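Local structure of catalase (Pseudomonas syringae, 1M7S) at residues N239-A244 / D249-D254; T110-A115 / F210-L215; Y460-A465 / G470-V475; T171-Y176 / K413-L418. The protein breaks down hydrogen peroxide into water and oxygen with a bound heme, protecting cells from the toxic effects of peroxide. One frame throughout, in Å; residues are numbered along the deposited sequence.

Overall arrangement
From the N terminus, strand 107-114 supplies the first half of contact 2 and helix 169-176 the first half of contact 4. Strand 205-214 then closes contact 2 across the inside of the beta-barrel, after contact 4 has opened, and the two loops therefore cross. Contact 1 follows, a short turn-back from helix 236-246 to strand 252-260, nested wholly within the long loop that contact 4 closes at helix 413-421. Contacts 1 and 2 meet because strands 205-214 and 252-260 are neighbours in the sheet. Contact 3 comes last, joining the final two helices; Tyr-460 reaches back to Thr-173, linking contact 3 with contact 4, where the C-terminal helices meet the rest of the chain.

Contact 1 of 4, residues N239-A244 / D249-D254; sequences NDLVGA and DFPKWD
Asp-249 turns back onto Ala-244 where the chain leaves helix 236-246 and heads into strand 252-260 of the catalase beta-barrel. Asp-249 N donates to Ala-244 O, five residues earlier, at 3.0 Å, in a bent bond with an angle of 139° at the hydrogen. The small methyl of Ala-244 suits this tight return: its CB lies 3.6 Å from Asp-249 O, while Asp-249 CB sits 3.7 Å from Ala-244 O. Outside the pair, Arg-186 packs against Ala-244 and forms a salt bridge with Asp-240, one turn back along the helix.

Next comes Pro-251, whose CB is directed toward the helix. Here a rigid, compact apolar residue meets Leu-241, and the two side chains cross at about a right angle. Leu-241 swings CG anti to its backbone N (chi1 179°), which carries CD1 to the proline ring, while the same side chain also packs on Thr-56 and Val-58 of strand 55-64. The apolar part of the contact is a single close pair, Leu-241 CD1 to Pro-251 CG, at 4.1 Å. Beyond it the strand begins, Lys-252 pairing through its backbone with Leu-215 and Trp-253 with Met-290; the indole Trp-253 NE1 donates to Met-188 O.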
loop_
_atom_site.group_PDB
_atom_site.type_symbol
_atom_site.label_atom_id
_atom_site.label_comp_id
_atom_site.label_asym_id
_atom_site.label_seq_id
_atom_site.Cartn_x
_atom_site.Cartn_y
_atom_site.Cartn_z
ATOM N N ASN A 239 -25.090 -19.221 6.587
ATOM C CA ASN A 239 -26.554 -19.245 6.478
ATOM C C ASN A 239 -27.217 -19.654 7.789
ATOM O O ASN A 239 -28.233 -19.061 8.184
ATOM C CB ASN A 239 -26.962 -20.260 5.398
ATOM C CG ASN A 239 -27.192 -19.542 4.074
ATOM O OD1 ASN A 239 -27.952 -18.551 4.083
ATOM N ND2 ASN A 239 -26.570 -20.081 3.046
ATOM N N ASP A 240 -26.723 -20.718 8.403
ATOM C CA ASP A 240 -27.229 -21.230 9.673
ATOM C C ASP A 240 -27.181 -20.169 10.777
ATOM O O ASP A 240 -28.136 -20.024 11.550
ATOM C CB ASP A 240 -26.408 -22.435 10.131
ATOM C CG ASP A 240 -26.795 -22.905 11.541
ATOM O OD1 ASP A 240 -26.044 -22.591 12.499
ATOM O OD2 ASP A 240 -27.833 -23.574 11.653
ATOM N N LEU A 241 -26.081 -19.431 10.869
ATOM C CA LEU A 241 -25.908 -18.444 11.926
ATOM C C LEU A 241 -26.712 -17.194 11.675
ATOM O O LEU A 241 -27.432 -16.743 12.588
ATOM C CB LEU A 241 -24.433 -18.115 12.158
ATOM C CG LEU A 241 -24.112 -17.069 13.231
ATOM C CD1 LEU A 241 -24.672 -17.570 14.581
ATOM C CD2 LEU A 241 -22.605 -16.850 13.314
ATOM N N VAL A 242 -26.596 -16.599 10.476
ATOM C CA VAL A 242 -27.312 -15.373 10.162
ATOM C C VAL A 242 -28.822 -15.642 10.221
ATOM O O VAL A 242 -29.551 -14.867 10.853
ATOM C CB VAL A 242 -26.856 -14.815 8.808
ATOM C CG1 VAL A 242 -27.758 -13.665 8.353
ATOM C CG2 VAL A 242 -25.358 -14.493 8.881
ATOM N N GLY A 243 -29.234 -16.788 9.733
ATOM C CA GLY A 243 -30.584 -17.298 9.769
ATOM C C GLY A 243 -31.168 -17.364 11.175
ATOM O O GLY A 243 -32.282 -16.842 11.402
ATOM N N ALA A 244 -30.437 -18.008 12.090
ATOM C CA ALA A 244 -30.884 -18.156 13.474
ATOM C C ALA A 244 -31.078 -16.809 14.121
ATOM O O ALA A 244 -32.095 -16.577 14.787
ATOM C CB ALA A 244 -29.853 -18.973 14.244
ATOM N N ASP A 249 -33.531 -16.719 17.445
ATOM C CA ASP A 249 -32.985 -17.883 18.120
ATOM C C ASP A 249 -31.478 -17.735 18.404
ATOM O O ASP A 249 -30.593 -18.319 17.743
ATOM C CB ASP A 249 -33.237 -19.114 17.243
ATOM C CG ASP A 249 -32.914 -20.387 17.998
ATOM O OD1 ASP A 249 -32.884 -20.326 19.253
ATOM O OD2 ASP A 249 -32.657 -21.440 17.377
ATOM N N PHE A 250 -31.198 -16.866 19.367
ATOM C CA PHE A 250 -29.828 -16.475 19.672
ATOM C C PHE A 250 -29.024 -17.553 20.349
ATOM O O PHE A 250 -29.316 -18.083 21.434
ATOM C CB PHE A 250 -29.887 -15.207 20.522
ATOM C CG PHE A 250 -30.736 -14.109 19.971
ATOM C CD1 PHE A 250 -31.537 -13.357 20.815
ATOM C CD2 PHE A 250 -30.745 -13.797 18.612
ATOM C CE1 PHE A 250 -32.320 -12.325 20.298
ATOM C CE2 PHE A 250 -31.518 -12.789 18.089
ATOM C CZ PHE A 250 -32.292 -12.038 18.942
ATOM N N PRO A 251 -27.904 -17.913 19.719
ATOM C CA PRO A 251 -27.009 -18.931 20.272
ATOM C C PRO A 251 -26.282 -18.377 21.482
ATOM O O PRO A 251 -25.921 -17.202 21.585
ATOM C CB PRO A 251 -25.993 -19.268 19.151
ATOM C CG PRO A 251 -25.961 -17.947 18.405
ATOM C CD PRO A 251 -27.367 -17.360 18.470
ATOM N N LYS A 252 -26.088 -19.272 22.458
ATOM C CA LYS A 252 -25.352 -18.951 23.666
ATOM C C LYS A 252 -24.262 -19.953 24.039
ATOM O O LYS A 252 -24.321 -21.150 23.790
ATOM C CB LYS A 252 -26.330 -18.965 24.868
ATOM C CG LYS A 252 -27.256 -17.729 24.787
ATOM C CD LYS A 252 -28.514 -17.922 25.655
ATOM C CE LYS A 252 -28.325 -18.685 26.916
ATOM N NZ LYS A 252 -28.690 -20.124 26.922
ATOM N N TRP A 253 -23.262 -19.396 24.772
ATOM C CA TRP A 253 -22.186 -20.230 25.266
ATOM C C TRP A 253 -21.826 -19.810 26.714
ATOM O O TRP A 253 -21.768 -18.639 27.034
ATOM C CB TRP A 253 -20.924 -20.051 24.434
ATOM C CG TRP A 253 -20.917 -20.654 23.063
ATOM C CD1 TRP A 253 -20.331 -21.819 22.666
ATOM C CD2 TRP A 253 -21.516 -20.065 21.913
ATOM N NE1 TRP A 253 -20.561 -22.005 21.301
ATOM C CE2 TRP A 253 -21.261 -20.911 20.825
ATOM C CE3 TRP A 253 -22.213 -18.856 21.682
ATOM C CZ2 TRP A 253 -21.702 -20.620 19.540
ATOM C CZ3 TRP A 253 -22.680 -18.585 20.412
ATOM C CH2 TRP A 253 -22.409 -19.462 19.318
ATOM N N ASP A 254 -21.669 -20.788 27.582
ATOM C CA ASP A 254 -21.205 -20.571 28.948
ATOM C C ASP A 254 -19.675 -20.588 28.912
ATOM O O ASP A 254 -19.096 -21.464 28.239
ATOM C CB ASP A 254 -21.709 -21.647 29.905
ATOM C CG ASP A 254 -23.115 -21.301 30.444
ATOM O OD1 ASP A 254 -23.555 -20.151 30.299
ATOM O OD2 ASP A 254 -23.757 -22.218 30.996
#

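Contact 2 of 4, residues T110-A115 / F210-L215; sequences TKFYTA and FHWKSL
The interior of the antiparallel beta-barrel that holds the core of the catalase fold is where Thr-110 and Phe-112, on strand 107-114, meet Trp-212, on strand 205-214. These strands are not neighbours in the sheet, and even their closest CA atoms, those of Thr-110 and Trp-212, are 10.6 Å apart. Two long aromatic side chains, with the threonine beside them, span the gap; CB of all three is directed toward the other strand, from buried positions.

Phe-112 and Trp-212 reach for each other from opposite directions. The far end of the phenyl group arrives at the edge of the indole, near its plane, with Phe-112 CZ 3.6 Å from Trp-212 CZ2 and 3.7 Å from Trp-212 CH2. Leu-121 of strand 117-124 packs on both rings, while Val-85 touches Thr-110 and Phe-112.

Thr-110 divides its two branches between the aromatic neighbours. With OG1 beside the backbone N (chi1 -59°), the hydroxyl approaches the indole, 3.8 Å from Trp-212 CZ2, and the methyl lies over one face of Phe-112, its CG2 3.6 Å above the ring plane and offset toward the rim. The heme is about 9 Å from the Thr-110 side chain, nearest atoms counted. A water bridges the two strands: it accepts from Thr-110 OG1 at 2.8 Å and from Trp-212 NE1 at 2.9 Å.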
loop_
_atom_site.group_PDB
_atom_site.type_symbol
_atom_site.label_atom_id
_atom_site.label_comp_id
_atom_site.label_asym_id
_atom_site.label_seq_id
_atom_site.Cartn_x
_atom_site.Cartn_y
_atom_site.Cartn_z
ATOM N N THR A 110 -13.371 -13.722 19.811
ATOM C CA THR A 110 -14.306 -12.819 20.526
ATOM C C THR A 110 -13.565 -11.547 20.910
ATOM O O THR A 110 -12.509 -11.627 21.552
ATOM C CB THR A 110 -14.811 -13.511 21.799
ATOM O OG1 THR A 110 -15.466 -14.733 21.474
ATOM C CG2 THR A 110 -15.845 -12.614 22.543
ATOM N N LYS A 111 -14.026 -10.389 20.429
ATOM C CA LYS A 111 -13.499 -9.103 20.814
ATOM C C LYS A 111 -14.413 -8.584 21.969
ATOM O O LYS A 111 -15.599 -8.381 21.705
ATOM C CB LYS A 111 -13.580 -8.121 19.654
ATOM C CG LYS A 111 -13.117 -6.715 19.978
ATOM C CD LYS A 111 -12.943 -5.790 18.757
ATOM C CE LYS A 111 -11.818 -6.282 17.837
ATOM N NZ LYS A 111 -10.492 -6.326 18.530
ATOM N N PHE A 112 -13.822 -8.453 23.150
ATOM C CA PHE A 112 -14.677 -7.962 24.265
ATOM C C PHE A 112 -14.413 -6.477 24.427
ATOM O O PHE A 112 -13.252 -6.083 24.577
ATOM C CB PHE A 112 -14.252 -8.625 25.559
ATOM C CG PHE A 112 -14.536 -10.071 25.762
ATOM C CD1 PHE A 112 -13.659 -11.047 25.279
ATOM C CD2 PHE A 112 -15.652 -10.503 26.456
ATOM C CE1 PHE A 112 -13.889 -12.391 25.526
ATOM C CE2 PHE A 112 -15.880 -11.842 26.688
ATOM C CZ PHE A 112 -15.000 -12.824 26.233
ATOM N N TYR A 113 -15.404 -5.607 24.312
ATOM C CA TYR A 113 -15.156 -4.175 24.385
ATOM C C TYR A 113 -15.300 -3.777 25.881
ATOM O O TYR A 113 -16.360 -3.251 26.213
ATOM C CB TYR A 113 -16.133 -3.411 23.532
ATOM C CG TYR A 113 -16.092 -3.688 22.017
ATOM C CD1 TYR A 113 -15.276 -2.966 21.202
ATOM C CD2 TYR A 113 -16.914 -4.654 21.489
ATOM C CE1 TYR A 113 -15.251 -3.189 19.814
ATOM C CE2 TYR A 113 -16.940 -4.905 20.098
ATOM C CZ TYR A 113 -16.099 -4.158 19.301
ATOM O OH TYR A 113 -16.111 -4.388 17.931
ATOM N N THR A 114 -14.302 -4.166 26.651
ATOM C CA THR A 114 -14.406 -3.997 28.115
ATOM C C THR A 114 -14.189 -2.563 28.541
ATOM O O THR A 114 -13.692 -1.680 27.863
ATOM C CB THR A 114 -13.447 -4.861 28.965
ATOM O OG1 THR A 114 -12.204 -4.195 29.148
ATOM C CG2 THR A 114 -13.225 -6.234 28.313
ATOM N N ALA A 115 -14.547 -2.380 29.827
ATOM C CA ALA A 115 -14.384 -1.054 30.452
ATOM C C ALA A 115 -12.946 -0.721 30.741
ATOM O O ALA A 115 -12.690 0.413 31.186
ATOM C CB ALA A 115 -15.200 -1.145 31.770
ATOM N N PHE A 210 -9.455 -21.358 28.870
ATOM C CA PHE A 210 -10.829 -20.905 28.650
ATOM C C PHE A 210 -11.576 -21.824 27.692
ATOM O O PHE A 210 -11.029 -22.270 26.668
ATOM C CB PHE A 210 -10.835 -19.520 27.974
ATOM C CG PHE A 210 -10.288 -18.417 28.824
ATOM C CD1 PHE A 210 -11.094 -17.815 29.805
ATOM C CD2 PHE A 210 -9.005 -17.950 28.676
ATOM C CE1 PHE A 210 -10.597 -16.806 30.597
ATOM C CE2 PHE A 210 -8.513 -16.925 29.437
ATOM C CZ PHE A 210 -9.303 -16.332 30.421
ATOM N N HIS A 211 -12.838 -22.080 27.958
ATOM C CA HIS A 211 -13.691 -22.988 27.221
ATOM C C HIS A 211 -15.099 -22.398 27.084
ATOM O O HIS A 211 -15.748 -22.197 28.133
ATOM C CB HIS A 211 -13.771 -24.346 27.952
ATOM C CG HIS A 211 -14.751 -25.349 27.403
ATOM N ND1 HIS A 211 -15.550 -26.125 28.235
ATOM C CD2 HIS A 211 -15.088 -25.704 26.144
ATOM C CE1 HIS A 211 -16.327 -26.901 27.480
ATOM N NE2 HIS A 211 -16.070 -26.686 26.204
ATOM N N TRP A 212 -15.499 -22.224 25.836
ATOM C CA TRP A 212 -16.874 -21.783 25.578
ATOM C C TRP A 212 -17.690 -23.053 25.368
ATOM O O TRP A 212 -17.495 -23.777 24.386
ATOM C CB TRP A 212 -17.004 -20.942 24.312
ATOM C CG TRP A 212 -16.413 -19.597 24.289
ATOM C CD1 TRP A 212 -15.332 -19.213 23.524
ATOM C CD2 TRP A 212 -16.849 -18.400 24.966
ATOM N NE1 TRP A 212 -15.081 -17.889 23.703
ATOM C CE2 TRP A 212 -16.009 -17.351 24.574
ATOM C CE3 TRP A 212 -17.889 -18.132 25.866
ATOM C CZ2 TRP A 212 -16.134 -16.041 25.018
ATOM C CZ3 TRP A 212 -18.018 -16.830 26.323
ATOM C CH2 TRP A 212 -17.150 -15.768 25.928
ATOM N N LYS A 213 -18.629 -23.336 26.281
ATOM C CA LYS A 213 -19.462 -24.521 26.165
ATOM C C LYS A 213 -20.771 -24.173 25.465
ATOM O O LYS A 213 -21.537 -23.334 25.967
ATOM C CB LYS A 213 -19.782 -25.162 27.531
ATOM C CG LYS A 213 -20.640 -26.416 27.355
ATOM C CD LYS A 213 -20.488 -27.381 28.510
ATOM C CE LYS A 213 -21.450 -28.561 28.262
ATOM N NZ LYS A 213 -20.826 -29.563 27.346
ATOM N N SER A 214 -20.979 -24.783 24.289
ATOM C CA SER A 214 -22.205 -24.520 23.550
ATOM C C SER A 214 -23.478 -24.954 24.294
ATOM O O SER A 214 -23.580 -26.106 24.718
ATOM C CB SER A 214 -22.207 -25.304 22.218
ATOM O OG SER A 214 -23.463 -25.016 21.580
ATOM N N LEU A 215 -24.405 -24.029 24.448
ATOM C CA LEU A 215 -25.684 -24.306 25.095
ATOM C C LEU A 215 -26.668 -24.860 24.082
ATOM O O LEU A 215 -27.748 -25.302 24.465
ATOM C CB LEU A 215 -26.244 -23.103 25.863
ATOM C CG LEU A 215 -25.243 -22.597 26.950
ATOM C CD1 LEU A 215 -25.881 -21.476 27.758
ATOM C CD2 LEU A 215 -24.773 -23.715 27.857
HETATM O O HOH W 1 -13.400 -16.665 21.705
#

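Contact 3 of 4, residues Y460-A465 / G470-V475; sequences YGTRVA and GDLSKV
Gly-470 and Ala-465 supply the one backbone hydrogen bond between the two segments, in the tight connection between two consecutive helices, where helix 458-467 ends and helix 472-480 soon begins. Gly-470 N donates to Ala-465 O at 2.9 Å, with an angle of 158° at the hydrogen. The donor is five residues beyond the acceptor, one more than in an alpha-helix, which marks the place where the chain curls back. Both residues are small, which suits the 4.9 Å between their CA atoms.

Van der Waals packing adds a second tie. With chi1 at -171° the Leu-472 side chain runs away from its own backbone N and extends across to the first helix, where its CD1 lies 3.9 Å from Thr-462 OG1 and 4.2 Å from Thr-462 CA. The threonine hydroxyl has its polar partner in Pro-458 O, a turn earlier in its own helix, so toward the leucine it serves as a packing surface.

Polar contacts mark the start of the second helix. Asp-471 occupies the N-cap position, where a short acidic side chain is common, and its OD2 accepts from Ser-473 OG at 3.1 Å, on the syn side and 26° out of the carboxylate plane.

Around the pair, helix 443-456 supplies Asn-447, whose OD1 accepts from Asp-471 N, and Leu-450, which packs against both Val-464 and Val-475. Helix 424-438 lies against Val-464 through Val-431, and Tyr-460 OH hydrogen-bonds to Thr-173 OG1 on helix 169-176.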
loop_
_atom_site.group_PDB
_atom_site.type_symbol
_atom_site.label_atom_id
_atom_site.label_comp_id
_atom_site.label_asym_id
_atom_site.label_seq_id
_atom_site.Cartn_x
_atom_site.Cartn_y
_atom_site.Cartn_z
ATOM N N TYR A 460 -6.397 -47.958 16.011
ATOM C CA TYR A 460 -6.425 -46.743 15.128
ATOM C C TYR A 460 -5.431 -46.913 14.005
ATOM O O TYR A 460 -5.806 -46.775 12.840
ATOM C CB TYR A 460 -6.057 -45.599 16.052
ATOM C CG TYR A 460 -6.131 -44.184 15.493
ATOM C CD1 TYR A 460 -6.747 -43.848 14.314
ATOM C CD2 TYR A 460 -5.591 -43.185 16.303
ATOM C CE1 TYR A 460 -6.741 -42.539 13.870
ATOM C CE2 TYR A 460 -5.646 -41.842 15.876
ATOM C CZ TYR A 460 -6.195 -41.558 14.670
ATOM O OH TYR A 460 -6.236 -40.248 14.177
ATOM N N GLY A 461 -4.159 -47.120 14.340
ATOM C CA GLY A 461 -3.105 -47.269 13.359
ATOM C C GLY A 461 -3.291 -48.437 12.383
ATOM O O GLY A 461 -3.108 -48.297 11.172
ATOM N N THR A 462 -3.751 -49.591 12.867
ATOM C CA THR A 462 -4.016 -50.714 11.957
ATOM C C THR A 462 -5.115 -50.397 10.959
ATOM O O THR A 462 -5.030 -50.747 9.786
ATOM C CB THR A 462 -4.419 -51.965 12.771
ATOM O OG1 THR A 462 -3.294 -52.300 13.580
ATOM C CG2 THR A 462 -4.838 -53.108 11.844
ATOM N N ARG A 463 -6.208 -49.756 11.379
ATOM C CA ARG A 463 -7.319 -49.517 10.453
ATOM C C ARG A 463 -6.927 -48.422 9.480
ATOM O O ARG A 463 -7.283 -48.536 8.311
ATOM C CB ARG A 463 -8.578 -49.143 11.226
ATOM C CG ARG A 463 -9.072 -50.281 12.156
ATOM C CD ARG A 463 -10.258 -49.768 12.991
ATOM N NE ARG A 463 -11.445 -49.564 12.191
ATOM C CZ ARG A 463 -12.645 -49.120 12.560
ATOM N NH1 ARG A 463 -12.884 -48.802 13.833
ATOM N NH2 ARG A 463 -13.625 -48.999 11.663
ATOM N N VAL A 464 -6.321 -47.336 9.969
ATOM C CA VAL A 464 -5.948 -46.300 8.967
ATOM C C VAL A 464 -4.894 -46.867 8.017
ATOM O O VAL A 464 -4.973 -46.580 6.838
ATOM C CB VAL A 464 -5.372 -45.053 9.631
ATOM C CG1 VAL A 464 -5.000 -44.006 8.598
ATOM C CG2 VAL A 464 -6.455 -44.548 10.591
ATOM N N ALA A 465 -3.978 -47.709 8.502
ATOM C CA ALA A 465 -3.011 -48.363 7.608
ATOM C C ALA A 465 -3.672 -49.185 6.500
ATOM O O ALA A 465 -3.118 -49.274 5.390
ATOM C CB ALA A 465 -2.101 -49.265 8.422
ATOM N N GLY A 470 -0.748 -48.679 3.790
ATOM C CA GLY A 470 0.610 -48.634 4.325
ATOM C C GLY A 470 1.046 -50.060 4.619
ATOM O O GLY A 470 0.255 -50.986 4.426
ATOM N N ASP A 471 2.279 -50.258 5.035
ATOM C CA ASP A 471 2.870 -51.571 5.303
ATOM C C ASP A 471 2.822 -51.818 6.803
ATOM O O ASP A 471 3.664 -51.244 7.491
ATOM C CB ASP A 471 4.313 -51.486 4.790
ATOM C CG ASP A 471 5.185 -52.667 5.170
ATOM O OD1 ASP A 471 6.432 -52.612 4.984
ATOM O OD2 ASP A 471 4.629 -53.665 5.677
ATOM N N LEU A 472 1.869 -52.582 7.295
ATOM C CA LEU A 472 1.683 -52.821 8.710
ATOM C C LEU A 472 2.886 -53.294 9.489
ATOM O O LEU A 472 3.175 -52.798 10.606
ATOM C CB LEU A 472 0.479 -53.752 8.950
ATOM C CG LEU A 472 0.051 -53.906 10.419
ATOM C CD1 LEU A 472 -0.375 -52.546 11.003
ATOM C CD2 LEU A 472 -1.082 -54.918 10.561
ATOM N N SER A 473 3.655 -54.236 8.932
ATOM C CA SER A 473 4.844 -54.711 9.642
ATOM C C SER A 473 5.842 -53.575 9.834
ATOM O O SER A 473 6.460 -53.465 10.900
ATOM C CB SER A 473 5.434 -55.923 8.897
ATOM O OG SER A 473 6.098 -55.451 7.729
ATOM N N LYS A 474 6.018 -52.682 8.870
ATOM C CA LYS A 474 6.908 -51.532 9.016
ATOM C C LYS A 474 6.296 -50.549 10.034
ATOM O O LYS A 474 7.017 -50.010 10.885
ATOM C CB LYS A 474 7.144 -50.825 7.691
ATOM C CG LYS A 474 8.038 -49.605 7.770
ATOM C CD LYS A 474 9.517 -49.944 7.897
ATOM C CE LYS A 474 10.341 -48.677 7.949
ATOM N NZ LYS A 474 11.578 -48.753 8.762
ATOM N N VAL A 475 4.958 -50.411 9.955
ATOM C CA VAL A 475 4.305 -49.527 10.947
ATOM C C VAL A 475 4.579 -50.016 12.356
ATOM O O VAL A 475 4.901 -49.251 13.271
ATOM C CB VAL A 475 2.797 -49.464 10.697
ATOM C CG1 VAL A 475 2.006 -48.747 11.777
ATOM C CG2 VAL A 475 2.563 -48.820 9.329
#

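Contact 4 of 4, residues T171-Y176 / K413-L418; sequences TLTLLY and KQAGDL
Helices 171-176 and 413-418 run in roughly the same direction, their axes inclined by 28° and 9.6 Å apart at closest approach, with the Thr-173 and Ala-415 CA atoms nearest at 6.7 Å. Ala-415 allows this nearness because its side chain is a single methyl; its CB is 4.4 Å from Thr-173 OG1. The threonine hydroxyl itself bonds back to Thr-169 O in its own helix, and its methyl is turned to the partner: Thr-173 CG2 lies 3.9 Å from Leu-418 CD2 as the two side chains slide past each other in opposite directions.

This packing joins a helix of the catalase domain to the first helix of the C-terminal helical region, residues separated by more than 230 positions in the chain. Leu-418 bridges the gap through a first torsion near 180° (chi1 -172°), which sends its branched end to both Thr-173 and Leu-174. It crosses Leu-174 at about a right angle. Leu-174 also packs on Phe-126 and Pro-127, and Arg-170 packs on Leu-418. The methyl pair is tighter than usual, Leu-174 CD2 to Leu-418 CD2 at 3.4 Å, so its exact spacing is doubtful; Leu-174 CG to Leu-418 CD2 is 3.7 Å.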
loop_
_atom_site.group_PDB
_atom_site.type_symbol
_atom_site.label_atom_id
_atom_site.label_comp_id
_atom_site.label_asym_id
_atom_site.label_seq_id
_atom_site.Cartn_x
_atom_site.Cartn_y
_atom_site.Cartn_z
ATOM N N THR A 171 -4.166 -33.436 17.416
ATOM C CA THR A 171 -5.028 -32.535 16.642
ATOM C C THR A 171 -5.360 -33.042 15.254
ATOM O O THR A 171 -6.457 -32.768 14.736
ATOM C CB THR A 171 -4.520 -31.083 16.668
ATOM O OG1 THR A 171 -4.294 -30.812 18.090
ATOM C CG2 THR A 171 -5.525 -30.097 16.119
ATOM N N LEU A 172 -4.506 -33.814 14.569
ATOM C CA LEU A 172 -4.900 -34.447 13.323
ATOM C C LEU A 172 -6.013 -35.458 13.563
ATOM O O LEU A 172 -6.881 -35.660 12.716
ATOM C CB LEU A 172 -3.695 -35.210 12.699
ATOM C CG LEU A 172 -2.659 -34.218 12.155
ATOM C CD1 LEU A 172 -1.389 -35.012 11.866
ATOM C CD2 LEU A 172 -3.263 -33.548 10.917
ATOM N N THR A 173 -6.073 -36.065 14.730
ATOM C CA THR A 173 -7.171 -37.003 15.084
ATOM C C THR A 173 -8.455 -36.206 15.176
ATOM O O THR A 173 -9.471 -36.608 14.567
ATOM C CB THR A 173 -6.844 -37.668 16.443
ATOM O OG1 THR A 173 -5.682 -38.462 16.211
ATOM C CG2 THR A 173 -7.933 -38.567 17.012
ATOM N N LEU A 174 -8.439 -35.005 15.768
ATOM C CA LEU A 174 -9.664 -34.205 15.750
ATOM C C LEU A 174 -10.067 -33.779 14.330
ATOM O O LEU A 174 -11.207 -33.827 13.882
ATOM C CB LEU A 174 -9.428 -32.860 16.515
ATOM C CG LEU A 174 -9.304 -32.984 18.031
ATOM C CD1 LEU A 174 -8.966 -31.595 18.612
ATOM C CD2 LEU A 174 -10.589 -33.471 18.715
ATOM N N LEU A 175 -9.072 -33.331 13.563
ATOM C CA LEU A 175 -9.280 -32.850 12.198
ATOM C C LEU A 175 -9.987 -33.867 11.296
ATOM O O LEU A 175 -10.907 -33.474 10.569
ATOM C CB LEU A 175 -7.954 -32.409 11.532
ATOM C CG LEU A 175 -8.139 -31.947 10.054
ATOM C CD1 LEU A 175 -8.908 -30.622 9.983
ATOM C CD2 LEU A 175 -6.764 -31.790 9.412
ATOM N N TYR A 176 -9.578 -35.128 11.353
ATOM C CA TYR A 176 -10.112 -36.163 10.482
ATOM C C TYR A 176 -11.330 -36.838 11.093
ATOM O O TYR A 176 -11.981 -37.644 10.439
ATOM C CB TYR A 176 -9.026 -37.205 10.061
ATOM C CG TYR A 176 -8.132 -36.515 9.030
ATOM C CD1 TYR A 176 -6.877 -36.046 9.397
ATOM C CD2 TYR A 176 -8.616 -36.338 7.722
ATOM C CE1 TYR A 176 -6.098 -35.402 8.432
ATOM C CE2 TYR A 176 -7.821 -35.698 6.777
ATOM C CZ TYR A 176 -6.578 -35.234 7.151
ATOM O OH TYR A 176 -5.784 -34.560 6.246
ATOM N N LYS A 413 -0.221 -40.089 23.950
ATOM C CA LYS A 413 -1.174 -40.545 24.954
ATOM C C LYS A 413 -2.569 -39.975 24.847
ATOM O O LYS A 413 -3.595 -40.647 24.766
ATOM C CB LYS A 413 -0.634 -40.279 26.390
ATOM C CG LYS A 413 -1.570 -40.837 27.465
ATOM C CD LYS A 413 -1.180 -40.383 28.852
ATOM C CE LYS A 413 -1.879 -41.210 29.941
ATOM N NZ LYS A 413 -0.884 -41.398 31.059
ATOM N N GLN A 414 -2.618 -38.637 24.680
ATOM C CA GLN A 414 -3.898 -37.925 24.609
ATOM C C GLN A 414 -4.615 -38.240 23.308
ATOM O O GLN A 414 -5.852 -38.281 23.257
ATOM C CB GLN A 414 -3.668 -36.424 24.834
ATOM C CG GLN A 414 -3.669 -36.091 26.338
ATOM C CD GLN A 414 -3.686 -34.580 26.600
ATOM O OE1 GLN A 414 -4.040 -33.850 25.666
ATOM N NE2 GLN A 414 -3.309 -34.154 27.820
ATOM N N ALA A 415 -3.836 -38.497 22.255
ATOM C CA ALA A 415 -4.424 -38.848 20.959
ATOM C C ALA A 415 -5.100 -40.214 21.076
ATOM O O ALA A 415 -6.153 -40.414 20.490
ATOM C CB ALA A 415 -3.312 -38.944 19.906
ATOM N N GLY A 416 -4.441 -41.164 21.757
ATOM C CA GLY A 416 -5.071 -42.480 22.012
ATOM C C GLY A 416 -6.310 -42.334 22.897
ATOM O O GLY A 416 -7.359 -42.988 22.662
ATOM N N ASP A 417 -6.246 -41.543 23.950
ATOM C CA ASP A 417 -7.381 -41.254 24.815
ATOM C C ASP A 417 -8.565 -40.786 24.002
ATOM O O ASP A 417 -9.672 -41.286 24.095
ATOM C CB ASP A 417 -7.021 -40.218 25.891
ATOM C CG ASP A 417 -6.099 -40.838 26.914
ATOM O OD1 ASP A 417 -6.039 -42.072 27.007
ATOM O OD2 ASP A 417 -5.390 -40.101 27.639
ATOM N N LEU A 418 -8.332 -39.797 23.116
ATOM C CA LEU A 418 -9.355 -39.277 22.218
ATOM C C LEU A 418 -9.960 -40.315 21.302
ATOM O O LEU A 418 -11.221 -40.469 21.282
ATOM C CB LEU A 418 -8.720 -38.104 21.447
ATOM C CG LEU A 418 -9.613 -37.257 20.577
ATOM C CD1 LEU A 418 -10.703 -36.620 21.444
ATOM C CD2 LEU A 418 -8.767 -36.130 19.941
#